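Local structure of beta-fructofuranosidase (Arthrobacter, 3WPU) at residues A[230-235]-A[323-328]; A[256-261]-A[310-315]. The protein belongs to the levansucrase/invertase family of beta-fructosidase-type enzymes, whose catalytic domain is built as a five-bladed beta-propeller. One frame throughout, in Å; residues are numbered along the deposited sequence.

Contact 1: residues A[230-235]-A[323-328]; sequences GTYYQT and FLPPIL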
ATOM      1  N   GLY A 230      21.642  -7.786  -2.714  1.00 12.28           N
ATOM      2  CA  GLY A 230      22.423  -7.690  -3.942  1.00 12.65           C
ATOM      3  C   GLY A 230      22.400  -8.922  -4.805  1.00 12.72           C
ATOM      4  O   GLY A 230      22.963  -8.907  -5.897  1.00 13.32           O
ATOM      5  N   THR A 231      21.789 -10.001  -4.305  1.00 13.27           N
ATOM      6  CA  THR A 231      21.521 -11.185  -5.118  1.00 13.08           C
ATOM      7  C   THR A 231      20.067 -11.238  -5.574  1.00 12.35           C
ATOM      8  O   THR A 231      19.800 -11.521  -6.741  1.00 12.95           O
ATOM      9  CB  THR A 231      21.893 -12.468  -4.345  1.00 13.98           C
ATOM     10  OG1 THR A 231      23.292 -12.434  -4.058  1.00 16.11           O
ATOM     11  CG2 THR A 231      21.607 -13.699  -5.171  1.00 14.64           C
ATOM     12  N   TYR A 232      19.134 -10.949  -4.665  1.00 11.59           N
ATOM     13  CA  TYR A 232      17.714 -10.862  -4.996  1.00 11.17           C
ATOM     14  C   TYR A 232      17.241  -9.409  -5.143  1.00 10.71           C
ATOM     15  O   TYR A 232      16.452  -9.112  -6.023  1.00 10.98           O
ATOM     16  CB  TYR A 232      16.875 -11.525  -3.909  1.00 11.49           C
ATOM     17  CG  TYR A 232      17.145 -13.012  -3.716  1.00 12.10           C
ATOM     18  CD1 TYR A 232      17.259 -13.867  -4.796  1.00 12.54           C
ATOM     19  CD2 TYR A 232      17.212 -13.538  -2.464  1.00 13.27           C
ATOM     20  CE1 TYR A 232      17.473 -15.219  -4.615  1.00 13.44           C
ATOM     21  CE2 TYR A 232      17.430 -14.891  -2.277  1.00 13.73           C
ATOM     22  CZ  TYR A 232      17.562 -15.714  -3.365  1.00 13.13           C
ATOM     23  OH  TYR A 232      17.772 -17.097  -3.192  1.00 14.97           O
ATOM     24  N   TYR A 233      17.696  -8.550  -4.240  1.00  9.98           N
ATOM     25  CA  TYR A 233      17.219  -7.152  -4.189  1.00  9.98           C
ATOM     26  C   TYR A 233      18.395  -6.231  -4.380  1.00 10.40           C
ATOM     27  O   TYR A 233      19.443  -6.374  -3.726  1.00 10.62           O
ATOM     28  CB  TYR A 233      16.412  -6.911  -2.891  1.00 10.03           C
ATOM     29  CG  TYR A 233      15.377  -7.962  -2.769  1.00 10.01           C
ATOM     30  CD1 TYR A 233      14.308  -8.014  -3.649  1.00 10.21           C
ATOM     31  CD2 TYR A 233      15.540  -9.020  -1.876  1.00 10.22           C
ATOM     32  CE1 TYR A 233      13.375  -9.015  -3.608  1.00 10.48           C
ATOM     33  CE2 TYR A 233      14.617 -10.037  -1.819  1.00 10.10           C
ATOM     34  CZ  TYR A 233      13.558 -10.066  -2.699  1.00 10.36           C
ATOM     35  OH  TYR A 233      12.667 -11.107  -2.701  1.00 10.42           O
ATOM     36  N   GLN A 234      18.224  -5.301  -5.325  1.00 10.45           N
ATOM     37  CA  GLN A 234      19.266  -4.372  -5.726  1.00 11.08           C
ATOM     38  C   GLN A 234      19.753  -3.490  -4.563  1.00 11.24           C
ATOM     39  O   GLN A 234      18.965  -3.060  -3.729  1.00 10.77           O
ATOM     40  CB  GLN A 234      18.722  -3.469  -6.827  1.00 11.63           C
ATOM     41  CG  GLN A 234      19.788  -2.722  -7.594  1.00 11.90           C
ATOM     42  CD  GLN A 234      19.207  -1.751  -8.601  1.00 12.54           C
ATOM     43  OE1 GLN A 234      18.365  -0.935  -8.252  1.00 12.34           O
ATOM     44  NE2 GLN A 234      19.648  -1.852  -9.873  1.00 12.86           N
ATOM     45  N   THR A 235      21.061  -3.234  -4.527  1.00 11.63           N
ATOM     46  CA  THR A 235      21.665  -2.429  -3.473  1.00 11.95           C
ATOM     47  C   THR A 235      22.067  -1.042  -3.985  1.00 11.79           C
ATOM     48  O   THR A 235      22.056  -0.782  -5.182  1.00 12.18           O
ATOM     49  CB  THR A 235      22.961  -3.049  -2.958  1.00 12.02           C
ATOM     50  OG1 THR A 235      23.907  -3.061  -4.032  1.00 12.44           O
ATOM     51  CG2 THR A 235      22.732  -4.467  -2.434  1.00 12.19           C
ATOM     52  N   PHE A 323      15.384 -13.414   3.598  1.00 11.86           N
ATOM     53  CA  PHE A 323      14.944 -13.129   2.255  1.00 11.68           C
ATOM     54  C   PHE A 323      14.611 -14.426   1.541  1.00 11.19           C
ATOM     55  O   PHE A 323      15.250 -15.476   1.776  1.00 11.70           O
ATOM     56  CB  PHE A 323      16.035 -12.439   1.445  1.00 11.75           C
ATOM     57  CG  PHE A 323      16.185 -10.964   1.713  1.00 11.57           C
ATOM     58  CD1 PHE A 323      15.115 -10.126   1.582  1.00 11.82           C
ATOM     59  CD2 PHE A 323      17.414 -10.438   2.039  1.00 11.43           C
ATOM     60  CE1 PHE A 323      15.252  -8.762   1.787  1.00 11.61           C
ATOM     61  CE2 PHE A 323      17.579  -9.079   2.255  1.00 12.05           C
ATOM     62  CZ  PHE A 323      16.495  -8.245   2.129  1.00 11.55           C
ATOM     63  N   LEU A 324      13.603 -14.352   0.692  1.00 10.50           N
ATOM     64  CA  LEU A 324      13.294 -15.376  -0.291  1.00 10.84           C
ATOM     65  C   LEU A 324      13.361 -14.735  -1.678  1.00 10.41           C
ATOM     66  O   LEU A 324      13.436 -13.492  -1.790  1.00  9.97           O
ATOM     67  CB  LEU A 324      11.916 -15.980  -0.017  1.00 11.60           C
ATOM     68  CG  LEU A 324      11.765 -16.692   1.328  1.00 11.95           C
ATOM     69  CD1 LEU A 324      10.341 -17.155   1.577  1.00 12.54           C
ATOM     70  CD2 LEU A 324      12.722 -17.875   1.448  1.00 12.23           C
ATOM     71  N   PRO A 325      13.338 -15.550  -2.745  1.00  9.77           N
ATOM     72  CA  PRO A 325      13.494 -14.932  -4.085  1.00 10.00           C
ATOM     73  C   PRO A 325      12.313 -13.993  -4.430  1.00  9.33           C
ATOM     74  O   PRO A 325      11.220 -14.128  -3.897  1.00  8.63           O
ATOM     75  CB  PRO A 325      13.596 -16.150  -5.014  1.00  9.93           C
ATOM     76  CG  PRO A 325      14.164 -17.242  -4.114  1.00 10.02           C
ATOM     77  CD  PRO A 325      13.473 -17.026  -2.801  1.00 10.29           C
ATOM     78  N   PRO A 326      12.537 -12.995  -5.300  1.00 10.12           N
ATOM     79  CA  PRO A 326      11.407 -12.137  -5.629  1.00 10.02           C
ATOM     80  C   PRO A 326      10.209 -12.884  -6.218  1.00 10.16           C
ATOM     81  O   PRO A 326      10.371 -13.905  -6.932  1.00 10.18           O
ATOM     82  CB  PRO A 326      11.984 -11.162  -6.688  1.00 10.17           C
ATOM     83  CG  PRO A 326      13.457 -11.333  -6.670  1.00 10.68           C
ATOM     84  CD  PRO A 326      13.739 -12.704  -6.101  1.00 10.31           C
ATOM     85  N   ILE A 327       9.014 -12.433  -5.898  1.00  9.71           N
ATOM     86  CA  ILE A 327       7.795 -13.061  -6.466  1.00  9.64           C
ATOM     87  C   ILE A 327       7.293 -12.449  -7.757  1.00 10.31           C
ATOM     88  O   ILE A 327       6.565 -13.116  -8.512  1.00 11.30           O
ATOM     89  CB  ILE A 327       6.631 -13.187  -5.447  1.00  9.37           C
ATOM     90  CG1 ILE A 327       6.274 -11.825  -4.824  1.00  9.56           C
ATOM     91  CG2 ILE A 327       6.986 -14.182  -4.347  1.00  9.61           C
ATOM     92  CD1 ILE A 327       4.996 -11.840  -4.005  1.00  9.87           C
ATOM     93  N   LEU A 328       7.632 -11.185  -8.019  1.00 10.16           N
ATOM     94  CA  LEU A 328       7.263 -10.530  -9.270  1.00 10.44           C
ATOM     95  C   LEU A 328       8.392  -9.593  -9.693  1.00  9.98           C
ATOM     96  O   LEU A 328       9.018  -8.934  -8.838  1.00  9.95           O
ATOM     97  CB  LEU A 328       5.974  -9.737  -9.094  1.00 10.95           C
ATOM     98  CG  LEU A 328       5.431  -9.048 -10.351  1.00 11.52           C
ATOM     99  CD1 LEU A 328       4.732 -10.051 -11.258  1.00 11.86           C
ATOM    100  CD2 LEU A 328       4.533  -7.860 -10.024  1.00 12.62           C
TER
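In the loop joining strands 213-226 and 245-250, the consecutive tyrosines Y232 and Y233 bear on one strand of a propeller sheet, F323-P326 of strand 321-331. Y233 supplies the polar link: its OH donates to L324 O at 2.7 Å, with a C=O...donor angle of 154° and the hydroxyl tilted 20° from the carbonyl plane. The same oxygen probably accepts the backbone N-H of L310, so the hydroxyl of this buried tyrosine bridges two neighbouring strands of the propeller sheet. P326 N also lies close, but a proline nitrogen within the chain carries no proton and this is not a hydrogen bond. Beside this bond the Y233 and F323 rings meet obliquely, centroids 5.0 Å apart, with Y233 CD2 over one face of F323 near its rim. P326 runs antiparallel to the Y233 side chain, its CG 3.8 Å from Y233 CE1. Both tyrosines put CG beside the backbone N, but Y232 differs in laying a ring face over P325, whose CA makes a nearly axial CH-pi contact 3.9 Å from the centroid. F323 CB reaches the edge of that ring. In the loop itself, the D229 carboxylate accepts the backbone N-H groups of T231, Y232 and Y233.

Contact 2: residues A[256-261]-A[310-315]; sequences PGETFM and LAKAKN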
ATOM      1  N   PRO A 256      -0.119 -22.232   7.199  1.00 19.65           N
ATOM      2  CA  PRO A 256      -0.530 -21.760   8.511  1.00 19.99           C
ATOM      3  C   PRO A 256       0.641 -21.803   9.487  1.00 19.88           C
ATOM      4  O   PRO A 256       1.471 -22.716   9.427  1.00 21.37           O
ATOM      5  CB  PRO A 256      -1.662 -22.725   8.906  1.00 21.30           C
ATOM      6  CG  PRO A 256      -1.463 -23.927   8.048  1.00 20.57           C
ATOM      7  CD  PRO A 256      -0.845 -23.447   6.782  1.00 20.62           C
ATOM      8  N   GLY A 257       0.710 -20.804  10.358  1.00 20.46           N
ATOM      9  CA  GLY A 257       1.719 -20.750  11.396  1.00 21.66           C
ATOM     10  C   GLY A 257       3.025 -20.084  11.001  1.00 21.79           C
ATOM     11  O   GLY A 257       3.887 -19.883  11.855  1.00 25.78           O
ATOM     12  N   GLU A 258       3.180 -19.745   9.721  1.00 19.53           N
ATOM     13  CA  GLU A 258       4.353 -19.039   9.240  1.00 17.83           C
ATOM     14  C   GLU A 258       3.945 -17.603   8.974  1.00 14.86           C
ATOM     15  O   GLU A 258       2.779 -17.344   8.758  1.00 14.47           O
ATOM     16  CB  GLU A 258       4.868 -19.671   7.957  1.00 20.55           C
ATOM     17  CG  GLU A 258       5.369 -21.088   8.180  1.00 23.91           C
ATOM     18  CD  GLU A 258       6.006 -21.696   6.955  1.00 28.76           C
ATOM     19  OE1 GLU A 258       5.622 -21.333   5.822  1.00 29.33           O
ATOM     20  OE2 GLU A 258       6.900 -22.561   7.140  1.00 34.43           O
ATOM     21  N   THR A 259       4.901 -16.691   9.069  1.00 12.71           N
ATOM     22  CA  THR A 259       4.650 -15.281   8.710  1.00 11.78           C
ATOM     23  C   THR A 259       5.543 -14.873   7.557  1.00 10.66           C
ATOM     24  O   THR A 259       6.770 -15.052   7.603  1.00 10.87           O
ATOM     25  CB  THR A 259       4.853 -14.335   9.907  1.00 11.73           C
ATOM     26  OG1 THR A 259       4.011 -14.760  10.989  1.00 12.97           O
ATOM     27  CG2 THR A 259       4.485 -12.863   9.521  1.00 11.64           C
ATOM     28  N   PHE A 260       4.926 -14.246   6.550  1.00 10.63           N
ATOM     29  CA  PHE A 260       5.643 -13.750   5.386  1.00 10.14           C
ATOM     30  C   PHE A 260       5.506 -12.253   5.308  1.00  9.73           C
ATOM     31  O   PHE A 260       4.718 -11.664   6.030  1.00  9.95           O
ATOM     32  CB  PHE A 260       5.123 -14.372   4.097  1.00 10.31           C
ATOM     33  CG  PHE A 260       5.416 -15.839   3.997  1.00 11.05           C
ATOM     34  CD1 PHE A 260       6.618 -16.266   3.461  1.00 11.40           C
ATOM     35  CD2 PHE A 260       4.497 -16.762   4.437  1.00 11.62           C
ATOM     36  CE1 PHE A 260       6.916 -17.626   3.386  1.00 11.94           C
ATOM     37  CE2 PHE A 260       4.789 -18.122   4.359  1.00 11.41           C
ATOM     38  CZ  PHE A 260       5.985 -18.534   3.831  1.00 11.74           C
ATOM     39  N   MET A 261       6.323 -11.681   4.441  1.00  9.43           N
ATOM     40  CA  MET A 261       6.315 -10.241   4.167  1.00  9.42           C
ATOM     41  C   MET A 261       6.571 -10.034   2.691  1.00  9.60           C
ATOM     42  O   MET A 261       7.445 -10.672   2.116  1.00  9.46           O
ATOM     43  CB  MET A 261       7.428  -9.580   4.985  1.00  9.58           C
ATOM     44  CG  MET A 261       7.680  -8.076   4.717  1.00  9.97           C
ATOM     45  SD  MET A 261       9.283  -7.566   5.361  1.00 10.44           S
ATOM     46  CE  MET A 261       9.093  -7.815   7.124  1.00 10.38           C
ATOM     47  N   LEU A 310       9.847 -11.096  -1.292  1.00  9.16           N
ATOM     48  CA  LEU A 310       9.212 -11.933  -0.279  1.00  9.24           C
ATOM     49  C   LEU A 310      10.274 -12.240   0.790  1.00  9.20           C
ATOM     50  O   LEU A 310      11.471 -12.409   0.472  1.00  9.55           O
ATOM     51  CB  LEU A 310       8.723 -13.249  -0.894  1.00  9.43           C
ATOM     52  CG  LEU A 310       7.851 -14.124   0.012  1.00  9.76           C
ATOM     53  CD1 LEU A 310       6.508 -13.498   0.358  1.00 10.01           C
ATOM     54  CD2 LEU A 310       7.654 -15.503  -0.620  1.00  9.65           C
ATOM     55  N   ALA A 311       9.836 -12.264   2.043  1.00  9.76           N
ATOM     56  CA  ALA A 311      10.676 -12.676   3.161  1.00 10.29           C
ATOM     57  C   ALA A 311       9.824 -13.509   4.100  1.00 10.63           C
ATOM     58  O   ALA A 311       8.589 -13.420   4.113  1.00  9.73           O
ATOM     59  CB  ALA A 311      11.278 -11.490   3.893  1.00 10.68           C
ATOM     60  N   LYS A 312      10.503 -14.349   4.870  1.00 11.31           N
ATOM     61  CA  LYS A 312       9.866 -15.219   5.832  1.00 12.58           C
ATOM     62  C   LYS A 312      10.476 -15.015   7.222  1.00 11.48           C
ATOM     63  O   LYS A 312      11.702 -14.934   7.365  1.00 11.66           O
ATOM     64  CB  LYS A 312      10.045 -16.664   5.390  1.00 13.83           C
ATOM     65  CG  LYS A 312       9.414 -17.674   6.322  1.00 16.27           C
ATOM     66  CD  LYS A 312       9.715 -19.078   5.819  1.00 18.70           C
ATOM     67  CE  LYS A 312       9.085 -20.092   6.747  1.00 21.64           C
ATOM     68  NZ  LYS A 312       9.121 -21.474   6.192  1.00 24.38           N
ATOM     69  N   ALA A 313       9.608 -14.937   8.232  1.00 12.40           N
ATOM     70  CA  ALA A 313      10.046 -14.743   9.630  1.00 12.86           C
ATOM     71  C   ALA A 313      10.674 -16.043  10.143  1.00 14.11           C
ATOM     72  O   ALA A 313      10.206 -17.163   9.819  1.00 14.29           O
ATOM     73  CB  ALA A 313       8.885 -14.335  10.511  1.00 13.23           C
ATOM     74  N   LYS A 314      11.745 -15.887  10.906  1.00 14.87           N
ATOM     75  CA  LYS A 314      12.463 -17.047  11.458  1.00 17.08           C
ATOM     76  C   LYS A 314      12.080 -17.313  12.906  1.00 18.07           C
ATOM     77  O   LYS A 314      12.431 -18.357  13.461  1.00 19.09           O
ATOM     78  CB  LYS A 314      13.966 -16.820  11.339  1.00 18.84           C
ATOM     79  CG  LYS A 314      14.424 -16.568   9.910  1.00 21.51           C
ATOM     80  CD  LYS A 314      15.917 -16.808   9.726  1.00 25.15           C
ATOM     81  CE  LYS A 314      16.789 -15.713  10.308  1.00 28.41           C
ATOM     82  NZ  LYS A 314      18.230 -16.125  10.247  1.00 30.74           N
ATOM     83  N   ASN A 315      11.386 -16.377  13.543  1.00 17.42           N
ATOM     84  CA  ASN A 315      10.938 -16.575  14.935  1.00 17.76           C
ATOM     85  C   ASN A 315       9.534 -16.037  15.168  1.00 18.98           C
ATOM     86  O   ASN A 315       8.994 -15.311  14.320  1.00 18.49           O
ATOM     87  CB  ASN A 315      11.959 -16.012  15.943  1.00 17.24           C
ATOM     88  CG  ASN A 315      12.196 -14.519  15.797  1.00 17.71           C
ATOM     89  OD1 ASN A 315      11.425 -13.819  15.181  1.00 18.22           O
ATOM     90  ND2 ASN A 315      13.276 -14.032  16.381  1.00 17.48           N
TER
HETATM   91  O   HOH W   1       7.553 -17.868   9.619  1.00 17.43           O
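E258 meets K312 just ahead of the antiparallel pairing of strands 260-266 and 305-313, inner neighbours in one sheet of the beta-propeller. K312 NZ donates to E258 OE2 at 2.6 Å in a salt bridge, approaching from above the carboxylate plane, 62° out of it, rather than from its rim. The lysine chain is extended throughout, its CG anti to the backbone N (chi1 -180°), which carries the ammonium group out to this carboxylate; a second one, E21, also pairs with it and probably helps to keep it charged. At T259 the backbones are not yet fully paired: T259 O accepts A313 N in an almost straight bond of 2.9 Å, while T259 N and A313 O are joined through a water that accepts from the first, at 3.0 Å, and donates to the second. The two residues also touch by their CB atoms. F260 and K312 form a non-hydrogen-bonded pair with side chains on one face of the sheet. They run side by side in the same direction, F260 CE1 3.8 Å from K312 CB, so that the aliphatic part of the lysine passes the CE1 corner of the ring while its charged end goes on to E258. M261 and A311 are the hydrogen-bonded pair, their side chains on the other face: M261 N donates to A311 O, and A311 N to M261 O. The end of the L310 side chain comes in beside this pair, its CD1 3.5 Å from M261 O.

Both contacts involve one propeller sheet, in which strands 321-331 and 305-313 are neighbours, and both are partly buried. Contact 1 packs a loop onto a strand, chiefly through aromatic and proline side chains with a single hydroxyl bond between its segments; contact 2 pairs two strands through repeated backbone bonds and shifts to water and charge at its more open end. L324 and L310 join them: L324 N probably bonds L310 O at 2.9 Å, backbone to backbone. L324 CD1 packs 3.9 Å from F260 CE1, so L324 meets the tyrosine through its carbonyl and contact 2 through its N-H and side chain.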